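PDB 3G5W: multicopper oxidase type 1 from Nitrosomonas europaea, which binds copper and, as a two-domain member of the multicopper oxidase family, probably couples substrate oxidation to the reduction of oxygen. Local coordinates for residues P130-V135 against I211-G216; G196-A201 against D255-N260; M63-R66 against S71-V74; D11-I14 against R20-H23; I14-K19 against S144-S149. All coordinates share one frame; numbering follows the deposited sequence.

Interaction 1: P130-V135 against I211-G216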
# COMPACT_ATOMS: atom_id res chain seq x y z
N PRO A 130 20.83 -9.87 -18.77
CA PRO A 130 20.62 -9.32 -20.12
C PRO A 130 19.76 -8.04 -20.16
O PRO A 130 20.11 -7.10 -20.88
CB PRO A 130 19.94 -10.47 -20.86
CG PRO A 130 20.48 -11.69 -20.21
CD PRO A 130 20.57 -11.32 -18.74
N ILE A 131 18.67 -8.00 -19.40
CA ILE A 131 17.83 -6.79 -19.35
C ILE A 131 18.61 -5.54 -18.89
O ILE A 131 18.44 -4.46 -19.47
CB ILE A 131 16.51 -7.00 -18.55
CG1 ILE A 131 15.50 -5.88 -18.87
CG2 ILE A 131 16.79 -7.15 -17.03
CD1 ILE A 131 14.09 -6.14 -18.40
N GLU A 132 19.48 -5.69 -17.90
CA GLU A 132 20.32 -4.59 -17.42
C GLU A 132 21.27 -4.05 -18.49
O GLU A 132 21.57 -2.85 -18.53
CB GLU A 132 21.13 -5.01 -16.19
CG GLU A 132 20.31 -5.58 -15.04
CD GLU A 132 21.17 -5.88 -13.81
OE1 GLU A 132 21.47 -7.07 -13.56
OE2 GLU A 132 21.56 -4.91 -13.11
N LYS A 133 21.74 -4.93 -19.37
CA LYS A 133 22.67 -4.54 -20.43
C LYS A 133 22.00 -3.72 -21.53
O LYS A 133 22.69 -2.98 -22.26
CB LYS A 133 23.39 -5.77 -21.00
CG LYS A 133 24.22 -6.52 -19.97
CD LYS A 133 24.79 -7.81 -20.55
CE LYS A 133 26.28 -7.67 -20.83
NZ LYS A 133 27.09 -7.96 -19.60
N THR A 134 20.68 -3.82 -21.65
CA THR A 134 19.92 -3.02 -22.63
C THR A 134 19.77 -1.54 -22.21
O THR A 134 19.47 -0.68 -23.04
CB THR A 134 18.51 -3.61 -22.91
OG1 THR A 134 17.66 -3.42 -21.76
CG2 THR A 134 18.60 -5.09 -23.24
N VAL A 135 19.96 -1.27 -20.92
CA VAL A 135 19.76 0.07 -20.36
C VAL A 135 20.78 1.06 -20.91
O VAL A 135 21.99 0.80 -20.86
CB VAL A 135 19.85 0.05 -18.81
CG1 VAL A 135 19.79 1.47 -18.24
CG2 VAL A 135 18.74 -0.82 -18.23
N ILE A 211 8.45 -3.57 -14.25
CA ILE A 211 8.92 -3.63 -12.87
C ILE A 211 9.86 -4.83 -12.79
O ILE A 211 9.40 -5.97 -12.74
CB ILE A 211 7.74 -3.74 -11.87
CG1 ILE A 211 6.75 -2.59 -12.10
CG2 ILE A 211 8.26 -3.74 -10.42
CD1 ILE A 211 5.38 -2.78 -11.50
N ALA A 212 11.16 -4.56 -12.79
CA ALA A 212 12.16 -5.61 -13.01
C ALA A 212 12.95 -6.06 -11.77
O ALA A 212 13.49 -7.18 -11.74
CB ALA A 212 13.12 -5.20 -14.13
N PHE A 213 13.05 -5.18 -10.78
CA PHE A 213 13.76 -5.48 -9.53
C PHE A 213 12.98 -4.96 -8.33
O PHE A 213 12.38 -3.89 -8.40
CB PHE A 213 15.17 -4.85 -9.52
CG PHE A 213 16.10 -5.37 -10.59
CD1 PHE A 213 17.10 -6.28 -10.27
CD2 PHE A 213 16.01 -4.91 -11.90
CE1 PHE A 213 17.97 -6.76 -11.24
CE2 PHE A 213 16.87 -5.39 -12.89
CZ PHE A 213 17.85 -6.31 -12.55
N LYS A 214 12.99 -5.74 -7.24
CA LYS A 214 12.48 -5.29 -5.95
C LYS A 214 13.57 -5.44 -4.92
O LYS A 214 14.20 -6.50 -4.84
CB LYS A 214 11.24 -6.08 -5.50
CG LYS A 214 10.82 -5.76 -4.04
CD LYS A 214 9.62 -6.57 -3.55
CE LYS A 214 9.49 -6.49 -2.01
NZ LYS A 214 9.70 -5.10 -1.45
N ASP A 215 13.80 -4.39 -4.13
CA ASP A 215 14.82 -4.37 -3.07
C ASP A 215 16.18 -4.88 -3.56
O ASP A 215 16.89 -5.56 -2.83
CB ASP A 215 14.35 -5.18 -1.85
CG ASP A 215 13.03 -4.68 -1.26
OD1 ASP A 215 12.48 -5.39 -0.39
OD2 ASP A 215 12.53 -3.61 -1.67
N GLY A 216 16.51 -4.56 -4.80
CA GLY A 216 17.79 -4.95 -5.37
C GLY A 216 17.75 -6.26 -6.14
O GLY A 216 18.56 -6.46 -7.04
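The Phe213 ring meets the side chain of Glu132 obliquely, so that neither a face-on nor an edge-on approach describes the pair. Its outermost atom does the touching: Phe213 CZ is 3.6 Å from Glu132 CG and also lies against the carboxylate carbon, while the CE1 and CE2 corners stand further back. The carboxylate plane is turned 62° from the ring plane, and the two side chains cross at about a right angle. Arg189 makes a cation-pi contact with the same ring and a salt bridge to Glu132 OE2, which ties the two partners through one guanidinium; Glu132 OE1 takes a hydrogen bond from Leu129 N. The backbone beneath the ring is irregular: Ala212 and Phe213 together face Asp237 as a classic beta bulge in the sheet of strands 209-214 and 235-241 within this cupredoxin-type domain. Both bulge residues point their side chains at the short, weakly bonded helix 130-133. Beside the ring, a looser apolar touch joins Ile131 CD1 to Ala212 CB at 4.5 Å, and Pro222 also packs against Ile131. Next to that isoleucine, Thr134 OG1 donates to Ile131 O over 2.6 Å, in the carbonyl plane and on a lone pair, and Thr134 N donates to the same oxygen over 3.2 Å.

Interaction 2: G196-A201 against D255-N260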
# COMPACT_ATOMS: atom_id res chain seq x y z
N GLY A 196 10.33 7.97 2.05
CA GLY A 196 9.33 8.68 2.84
C GLY A 196 8.47 7.82 3.74
O GLY A 196 8.67 6.61 3.86
N ASP A 197 7.49 8.47 4.36
CA ASP A 197 6.59 7.84 5.32
C ASP A 197 5.35 7.25 4.66
O ASP A 197 4.67 6.40 5.25
CB ASP A 197 6.17 8.88 6.38
CG ASP A 197 5.51 8.25 7.58
OD1 ASP A 197 6.23 7.68 8.43
OD2 ASP A 197 4.26 8.32 7.68
N HIS A 198 5.05 7.71 3.45
CA HIS A 198 3.84 7.35 2.73
C HIS A 198 4.13 6.35 1.61
O HIS A 198 5.26 6.27 1.10
CB HIS A 198 3.20 8.58 2.08
CG HIS A 198 2.60 9.55 3.06
ND1 HIS A 198 1.74 10.55 2.67
CD2 HIS A 198 2.74 9.68 4.40
CE1 HIS A 198 1.37 11.26 3.73
NE2 HIS A 198 1.96 10.74 4.79
N VAL A 199 3.10 5.60 1.24
CA VAL A 199 3.10 4.83 0.00
C VAL A 199 2.97 5.81 -1.18
O VAL A 199 2.23 6.80 -1.09
CB VAL A 199 1.92 3.81 -0.01
CG1 VAL A 199 1.97 2.94 -1.24
CG2 VAL A 199 1.95 2.94 1.25
N HIS A 200 3.70 5.55 -2.26
CA HIS A 200 3.59 6.35 -3.47
C HIS A 200 3.17 5.43 -4.60
O HIS A 200 3.52 4.25 -4.59
CB HIS A 200 4.94 7.01 -3.79
CG HIS A 200 5.49 7.83 -2.66
ND1 HIS A 200 5.06 9.11 -2.40
CD2 HIS A 200 6.39 7.52 -1.71
CE1 HIS A 200 5.69 9.56 -1.33
NE2 HIS A 200 6.50 8.62 -0.89
N ALA A 201 2.43 5.97 -5.56
CA ALA A 201 1.95 5.22 -6.73
C ALA A 201 2.49 5.87 -8.01
O ALA A 201 1.85 6.77 -8.56
CB ALA A 201 0.44 5.18 -6.74
N ASP A 255 -3.28 11.66 -5.37
CA ASP A 255 -3.52 13.03 -5.82
C ASP A 255 -3.09 14.07 -4.81
O ASP A 255 -2.71 15.17 -5.18
CB ASP A 255 -4.99 13.21 -6.21
CG ASP A 255 -5.37 12.41 -7.46
OD1 ASP A 255 -4.48 12.10 -8.28
OD2 ASP A 255 -6.58 12.10 -7.62
N THR A 256 -3.13 13.69 -3.53
CA THR A 256 -2.71 14.58 -2.45
C THR A 256 -1.18 14.74 -2.37
O THR A 256 -0.68 15.56 -1.60
CB THR A 256 -3.28 14.14 -1.09
OG1 THR A 256 -2.95 12.77 -0.83
CG2 THR A 256 -4.79 14.29 -1.08
N HIS A 257 -0.45 13.97 -3.18
CA HIS A 257 1.01 14.09 -3.30
C HIS A 257 1.45 14.96 -4.48
O HIS A 257 2.64 15.06 -4.78
CB HIS A 257 1.68 12.71 -3.42
CG HIS A 257 1.56 11.85 -2.20
ND1 HIS A 257 1.98 10.54 -2.17
CD2 HIS A 257 1.05 12.11 -0.97
CE1 HIS A 257 1.75 10.04 -0.97
NE2 HIS A 257 1.19 10.97 -0.22
N THR A 258 0.48 15.58 -5.16
CA THR A 258 0.78 16.48 -6.29
C THR A 258 0.41 17.93 -5.95
O THR A 258 0.11 18.74 -6.84
CB THR A 258 0.06 16.05 -7.59
OG1 THR A 258 -1.35 16.05 -7.38
CG2 THR A 258 0.52 14.66 -8.03
N THR A 259 0.44 18.25 -4.67
CA THR A 259 0.19 19.61 -4.20
C THR A 259 1.41 20.17 -3.47
O THR A 259 2.14 19.42 -2.81
CB THR A 259 -1.07 19.69 -3.30
OG1 THR A 259 -0.96 18.74 -2.23
CG2 THR A 259 -2.34 19.40 -4.09
N ASN A 260 1.63 21.48 -3.62
CA ASN A 260 2.60 22.24 -2.84
C ASN A 260 1.83 23.07 -1.82
O ASN A 260 1.19 24.05 -2.17
CB ASN A 260 3.41 23.18 -3.75
CG ASN A 260 4.34 22.44 -4.69
OD1 ASN A 260 4.76 21.31 -4.42
ND2 ASN A 260 4.68 23.08 -5.81
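His198 opens the contact by setting its ring rim to rim with that of His257, the planes 32° apart. Its ND1 and His257 NE2 are joined by a nearly straight hydrogen bond of 3.0 Å (169°), in which either nitrogen could be the donor. With CG anti to its own carbonyl carbon (chi1 -69°), the ring is carried toward the partner, and His198 CB also touches His257 CE1 at 3.7 Å. The next residue contributes backbone rather than side chain: Val199 O lies in the plane of the His257 ring, 3.3 Å from CE1 at its edge. His200 follows with a ring oblique to that of His257, their centroids 5.0 Å apart. His200 ND1 and His257 ND1 are both bonded to Asp252 OD2, so one carboxylate oxygen probably helps set the rotation of both rings. Tyr167 stacks on His257, and Phe164 meets the His198 ring. An alanine in place of His257 would probably leave His198 ND1 without its mate, open a gap beside Tyr167 and take one of the two imidazoles from Asp252. The arrangement is an aromatic cluster of three histidines that joins the 3-10 segment beginning at Asp255 to the start of strand 200-204, which lies between strands 247-252 and 227-230 in a sheet of the second cupredoxin-type domain.

Interaction 3: M63-R66 against S71-V74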
# COMPACT_ATOMS: atom_id res chain seq x y z
N MET A 63 22.28 -3.80 2.68
CA MET A 63 23.55 -4.46 2.92
C MET A 63 23.34 -5.57 3.95
O MET A 63 22.86 -5.31 5.06
CB MET A 63 24.62 -3.47 3.40
CG MET A 63 25.13 -2.48 2.35
SD MET A 63 25.91 -3.25 0.90
CE MET A 63 24.52 -3.32 -0.23
N LEU A 64 23.69 -6.79 3.57
CA LEU A 64 23.53 -7.99 4.41
C LEU A 64 24.40 -7.97 5.66
O LEU A 64 24.07 -8.61 6.65
CB LEU A 64 23.84 -9.25 3.59
CG LEU A 64 22.73 -10.19 3.11
CD1 LEU A 64 21.32 -9.61 3.18
CD2 LEU A 64 23.05 -10.74 1.72
N GLN A 65 25.53 -7.24 5.60
CA GLN A 65 26.47 -7.15 6.72
C GLN A 65 26.89 -8.53 7.24
O GLN A 65 26.81 -8.82 8.43
CB GLN A 65 25.89 -6.29 7.87
CG GLN A 65 25.46 -4.86 7.48
CD GLN A 65 26.62 -3.88 7.33
OE1 GLN A 65 26.41 -2.72 6.97
NE2 GLN A 65 27.83 -4.34 7.61
N ARG A 66 27.33 -9.39 6.32
CA ARG A 66 27.72 -10.76 6.68
C ARG A 66 28.98 -10.75 7.54
O ARG A 66 30.05 -10.36 7.09
CB ARG A 66 27.87 -11.64 5.43
CG ARG A 66 26.61 -11.73 4.59
CD ARG A 66 26.76 -12.68 3.42
NE ARG A 66 26.44 -14.05 3.82
CZ ARG A 66 25.23 -14.59 3.77
NH1 ARG A 66 24.19 -13.89 3.32
NH2 ARG A 66 25.05 -15.85 4.15
N SER A 71 28.58 -2.93 12.07
CA SER A 71 28.54 -1.84 11.10
C SER A 71 27.13 -1.61 10.51
O SER A 71 26.97 -0.85 9.55
CB SER A 71 29.54 -2.10 9.97
OG SER A 71 30.85 -1.77 10.38
N ASP A 72 26.12 -2.25 11.10
CA ASP A 72 24.74 -2.14 10.61
C ASP A 72 24.08 -0.78 10.91
O ASP A 72 23.06 -0.43 10.30
CB ASP A 72 23.90 -3.29 11.16
CG ASP A 72 22.58 -3.46 10.43
OD1 ASP A 72 22.56 -3.39 9.17
OD2 ASP A 72 21.56 -3.66 11.12
N GLY A 73 24.64 -0.03 11.85
CA GLY A 73 24.22 1.35 12.09
C GLY A 73 22.92 1.58 12.83
O GLY A 73 22.20 2.54 12.55
N VAL A 74 22.61 0.71 13.79
CA VAL A 74 21.41 0.87 14.59
C VAL A 74 21.81 1.24 16.01
O VAL A 74 22.47 0.46 16.70
CB VAL A 74 20.56 -0.41 14.62
CG1 VAL A 74 19.23 -0.16 15.33
CG2 VAL A 74 20.31 -0.91 13.20
O HOH W 1 21.33 -5.12 7.34
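Asp72 OD1 is bonded to a water that also reaches Met63 O, each link measuring 2.8 Å, and this bridge spans the two loop segments. The water is placed to donate to both, but it has other acceptors nearby, so the two bonds may not both be made at one time. Direct contact falls to Gln65. Its CG touches Asp72 OD1 at 3.7 Å, and the chain then bends at chi2 (-78°), which brings the amide alongside the backbone of Ser71 and leaves its plane 70° from the Asp72 carboxylate. NE2 packs against Ser71 CB at 3.7 Å and is hydrogen-bonded to Thr68 OG1, within the same loop. Gln65 OE1 stands 3.2 Å from Ser71 O, but two acceptors face each other there and no bond results. Ser71 OG is bonded to Lys91 N. Phe92 of the same chain and Trp248 of the second subunit pack on Gln65, in keeping with its burial. Asp72 points CG anti to its backbone N (chi1 -165°), and OD2 pairs with His205 ND1 of the second subunit, while its carbonyl O is bonded to His59 ND1. Both histidines line copper-oxygen pockets, and the Asp72 side chain is about 5 Å from a bound copper-oxygen group. The pattern is consistent with Asp72 acting as a second-shell residue, its carboxylate helping to orient His205 of the second subunit and its backbone O helping to orient His59, while OD1 meets the bridging water and lies against Gln65 CG.

Interaction 4: D11-I14 against R20-H23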
# COMPACT_ATOMS: atom_id res chain seq x y z
N ASP A 11 24.45 20.62 9.78
CA ASP A 11 23.22 21.41 9.79
C ASP A 11 23.17 22.24 8.51
O ASP A 11 24.07 23.05 8.24
CB ASP A 11 23.17 22.33 11.02
CG ASP A 11 22.96 21.56 12.31
OD1 ASP A 11 23.92 21.47 13.10
OD2 ASP A 11 21.83 21.05 12.54
N THR A 12 22.11 22.02 7.72
CA THR A 12 22.05 22.50 6.34
C THR A 12 20.65 22.97 5.97
O THR A 12 19.66 22.32 6.27
CB THR A 12 22.48 21.36 5.38
OG1 THR A 12 23.81 20.93 5.71
CG2 THR A 12 22.45 21.82 3.93
N ARG A 13 20.57 24.12 5.30
CA ARG A 13 19.31 24.64 4.79
C ARG A 13 19.12 24.23 3.34
O ARG A 13 20.00 24.44 2.51
CB ARG A 13 19.26 26.17 4.93
CG ARG A 13 17.95 26.80 4.48
CD ARG A 13 17.78 28.23 5.02
NE ARG A 13 18.16 28.38 6.43
CZ ARG A 13 17.46 27.92 7.47
NH1 ARG A 13 16.32 27.25 7.30
NH2 ARG A 13 17.90 28.13 8.71
N ILE A 14 17.98 23.61 3.04
CA ILE A 14 17.60 23.29 1.65
C ILE A 14 16.26 23.96 1.34
O ILE A 14 15.54 24.37 2.24
CB ILE A 14 17.54 21.76 1.36
CG1 ILE A 14 16.40 21.08 2.13
CG2 ILE A 14 18.90 21.08 1.63
CD1 ILE A 14 16.09 19.64 1.67
N ARG A 20 9.66 27.57 0.23
CA ARG A 20 9.60 26.53 1.26
C ARG A 20 10.98 25.92 1.55
O ARG A 20 11.45 25.04 0.82
CB ARG A 20 8.55 25.46 0.90
CG ARG A 20 8.49 24.23 1.81
CD ARG A 20 8.85 24.51 3.27
NE ARG A 20 7.90 25.38 3.93
CZ ARG A 20 8.18 26.19 4.95
NH1 ARG A 20 9.40 26.28 5.45
NH2 ARG A 20 7.21 26.92 5.46
N ASP A 21 11.61 26.42 2.61
CA ASP A 21 12.91 25.90 3.04
C ASP A 21 12.75 24.86 4.15
O ASP A 21 11.67 24.73 4.74
CB ASP A 21 13.86 27.04 3.45
CG ASP A 21 13.47 27.73 4.76
OD1 ASP A 21 12.32 27.59 5.22
OD2 ASP A 21 14.33 28.43 5.32
N PHE A 22 13.81 24.11 4.42
CA PHE A 22 13.80 23.11 5.48
C PHE A 22 15.17 23.00 6.13
O PHE A 22 16.19 23.10 5.46
CB PHE A 22 13.37 21.75 4.92
CG PHE A 22 12.24 21.11 5.67
CD1 PHE A 22 12.49 20.32 6.79
CD2 PHE A 22 10.92 21.32 5.28
CE1 PHE A 22 11.44 19.73 7.50
CE2 PHE A 22 9.87 20.74 5.98
CZ PHE A 22 10.13 19.95 7.09
N HIS A 23 15.18 22.79 7.45
CA HIS A 23 16.39 22.54 8.21
C HIS A 23 16.70 21.04 8.14
O HIS A 23 15.85 20.21 8.50
CB HIS A 23 16.19 22.99 9.66
CG HIS A 23 17.44 22.98 10.49
ND1 HIS A 23 18.30 21.91 10.56
CD2 HIS A 23 17.95 23.92 11.33
CE1 HIS A 23 19.30 22.19 11.38
NE2 HIS A 23 19.11 23.41 11.86
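Ile14 and Phe22 are joined by a reciprocal pair of backbone hydrogen bonds, Ile14 N to Phe22 O at 3.1 Å and Phe22 N to Ile14 O at 2.8 Å. Next to this hydrogen-bonded pair, Arg13 and His23 form a non-hydrogen-bonded one, and Arg13 CA adds a CA-H...O contact of 3.5 Å to Phe22 O. Charge comes second. The Arg13 chain bends at chi3 (-43°) to carry NH1 to Asp21 OD2, a 3.0 Å salt bridge whose hydrogen bond is weak because it is bent to 123°. Asp21 OD1 takes a second salt bridge from Arg20 NH1 at 3.2 Å, so one carboxylate lies between two arginines, and Arg13 NH1 is bonded to Asn152 OD1 as well. With an alanine at Arg13, Asp21 would probably keep Arg20 but lose its cross-strand charge partner, and Asn152 OD1 would lose a donor. Apolar contact is slight: Ile14 CG1 meets Phe22 CB at 4.2 Å, on the face opposite Arg13 and His23. With segment axes 4.8 Å apart and running at 168°, this is an antiparallel beta hairpin, strands 2-15 and 20-27, in the first cupredoxin-type domain.

Interaction 5: I14-K19 against S144-S149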
# COMPACT_ATOMS: atom_id res chain seq x y z
N ILE A 14 17.98 23.61 3.04
CA ILE A 14 17.60 23.29 1.65
C ILE A 14 16.26 23.96 1.34
O ILE A 14 15.54 24.37 2.24
CB ILE A 14 17.54 21.76 1.36
CG1 ILE A 14 16.40 21.08 2.13
CG2 ILE A 14 18.90 21.08 1.63
CD1 ILE A 14 16.09 19.64 1.67
N VAL A 15 15.95 24.07 0.05
CA VAL A 15 14.69 24.64 -0.41
C VAL A 15 13.97 23.60 -1.26
O VAL A 15 14.50 23.14 -2.28
CB VAL A 15 14.92 25.94 -1.23
CG1 VAL A 15 13.60 26.46 -1.79
CG2 VAL A 15 15.59 27.02 -0.37
N LEU A 16 12.77 23.21 -0.84
CA LEU A 16 12.01 22.19 -1.56
C LEU A 16 11.42 22.74 -2.86
O LEU A 16 11.64 22.18 -3.94
CB LEU A 16 10.90 21.61 -0.66
CG LEU A 16 11.28 21.04 0.72
CD1 LEU A 16 10.06 20.41 1.38
CD2 LEU A 16 12.43 20.02 0.63
N VAL A 17 10.68 23.84 -2.73
CA VAL A 17 10.08 24.56 -3.85
C VAL A 17 9.86 25.98 -3.40
O VAL A 17 9.68 26.23 -2.21
CB VAL A 17 8.65 24.09 -4.23
CG1 VAL A 17 8.54 23.69 -5.69
CG2 VAL A 17 8.08 23.09 -3.23
N GLY A 18 9.81 26.91 -4.36
CA GLY A 18 9.50 28.31 -4.08
C GLY A 18 10.27 28.82 -2.88
O GLY A 18 11.51 28.77 -2.86
N LYS A 19 9.53 29.28 -1.88
CA LYS A 19 10.11 29.80 -0.64
C LYS A 19 10.07 28.80 0.52
O LYS A 19 10.43 29.14 1.66
CB LYS A 19 9.41 31.12 -0.25
CG LYS A 19 9.82 32.30 -1.13
CD LYS A 19 8.91 33.51 -0.94
CE LYS A 19 9.47 34.70 -1.71
NZ LYS A 19 8.41 35.70 -2.06
N SER A 144 10.12 11.43 -1.00
CA SER A 144 10.03 11.88 0.39
C SER A 144 8.77 12.70 0.65
O SER A 144 8.26 13.36 -0.25
CB SER A 144 11.24 12.73 0.76
OG SER A 144 12.41 11.95 0.81
N ASP A 145 8.31 12.65 1.90
CA ASP A 145 7.12 13.37 2.35
C ASP A 145 7.50 14.25 3.55
O ASP A 145 8.17 13.79 4.48
CB ASP A 145 6.03 12.37 2.73
CG ASP A 145 5.92 11.23 1.72
OD1 ASP A 145 5.45 11.49 0.61
OD2 ASP A 145 6.33 10.09 2.04
N TRP A 146 7.08 15.52 3.52
CA TRP A 146 7.57 16.50 4.50
C TRP A 146 6.42 17.16 5.26
O TRP A 146 5.34 17.34 4.71
CB TRP A 146 8.40 17.60 3.81
CG TRP A 146 9.52 17.09 2.92
CD1 TRP A 146 9.39 16.53 1.68
CD2 TRP A 146 10.93 17.13 3.20
NE1 TRP A 146 10.63 16.20 1.17
CE2 TRP A 146 11.59 16.55 2.08
CE3 TRP A 146 11.70 17.58 4.28
CZ2 TRP A 146 12.98 16.43 2.01
CZ3 TRP A 146 13.09 17.47 4.21
CH2 TRP A 146 13.71 16.88 3.08
N VAL A 147 6.69 17.51 6.52
CA VAL A 147 5.74 18.24 7.38
C VAL A 147 6.29 19.65 7.65
O VAL A 147 7.17 19.82 8.49
CB VAL A 147 5.49 17.49 8.72
CG1 VAL A 147 4.48 18.25 9.59
CG2 VAL A 147 4.99 16.06 8.47
N SER A 148 5.76 20.65 6.94
CA SER A 148 6.35 22.00 6.95
C SER A 148 6.28 22.72 8.31
O SER A 148 7.08 23.64 8.56
CB SER A 148 5.75 22.88 5.85
OG SER A 148 4.43 23.28 6.17
N SER A 149 5.36 22.31 9.18
CA SER A 149 5.26 22.90 10.52
C SER A 149 6.53 22.70 11.35
O SER A 149 6.78 23.44 12.30
CB SER A 149 4.04 22.37 11.27
OG SER A 149 4.25 21.02 11.67
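Leu16 lays both methyl groups over one face of the Trp146 indole, and this is where the contact is tight. Its CD1 sits 3.8 Å from the centroid of the five-membered ring, only 15° off the normal, a CH-pi contact by geometry. CD2 covers the six-membered part of the indole, 3.9 Å from both Trp146 CE2 and Trp146 CZ2. With CG anti to the carbonyl carbon (chi1 -54°), the fork of Leu16 spreads its two methyls over the same face, one above each ring. Ile14 adds less: CD1 reaches Trp146 CH2 at 3.9 Å, at the far corner and obliquely. No hydrogen bond crosses between the segments; the indole instead spends NE1 on Thr168 OG1, so its buried polar atom is satisfied within its own sheet. Beyond Leu16 the contact thins out, since the turn at Gly18 and Lys19 is exposed and does not reach the partner segment, and Ser149 is likewise exposed. Around the indole, Phe22 of strand 20-27 meets it edge-to-face, Trp118 of strand 118-124 packs against it, and Tyr166 of strand 166-169 touches Leu16. The corner after strand 2-15 is thus set against the end of strand 137-146, joining sheets of the two cupredoxin-type domains.

Overall arrangement
Interactions 3 and 5 are buried, whereas interactions 1, 2 and 4 are only partly so. Interactions 4 and 5 share Ile14 and strand 2-15: the first is backbone pairing with a cross-strand salt bridge beside it, the second apolar packing on an indole. Interaction 5 also adjoins interaction 2, where Asp145 OD2 probably accepts from His198 N at 3.1 Å; their centres are about 13 Å apart. Interactions 1 and 3 both approach the second subunit, yet interaction 1 rests on a bulge and a short helix, far from copper, while interaction 3 is polar, water-bridged and beside a copper-oxygen group.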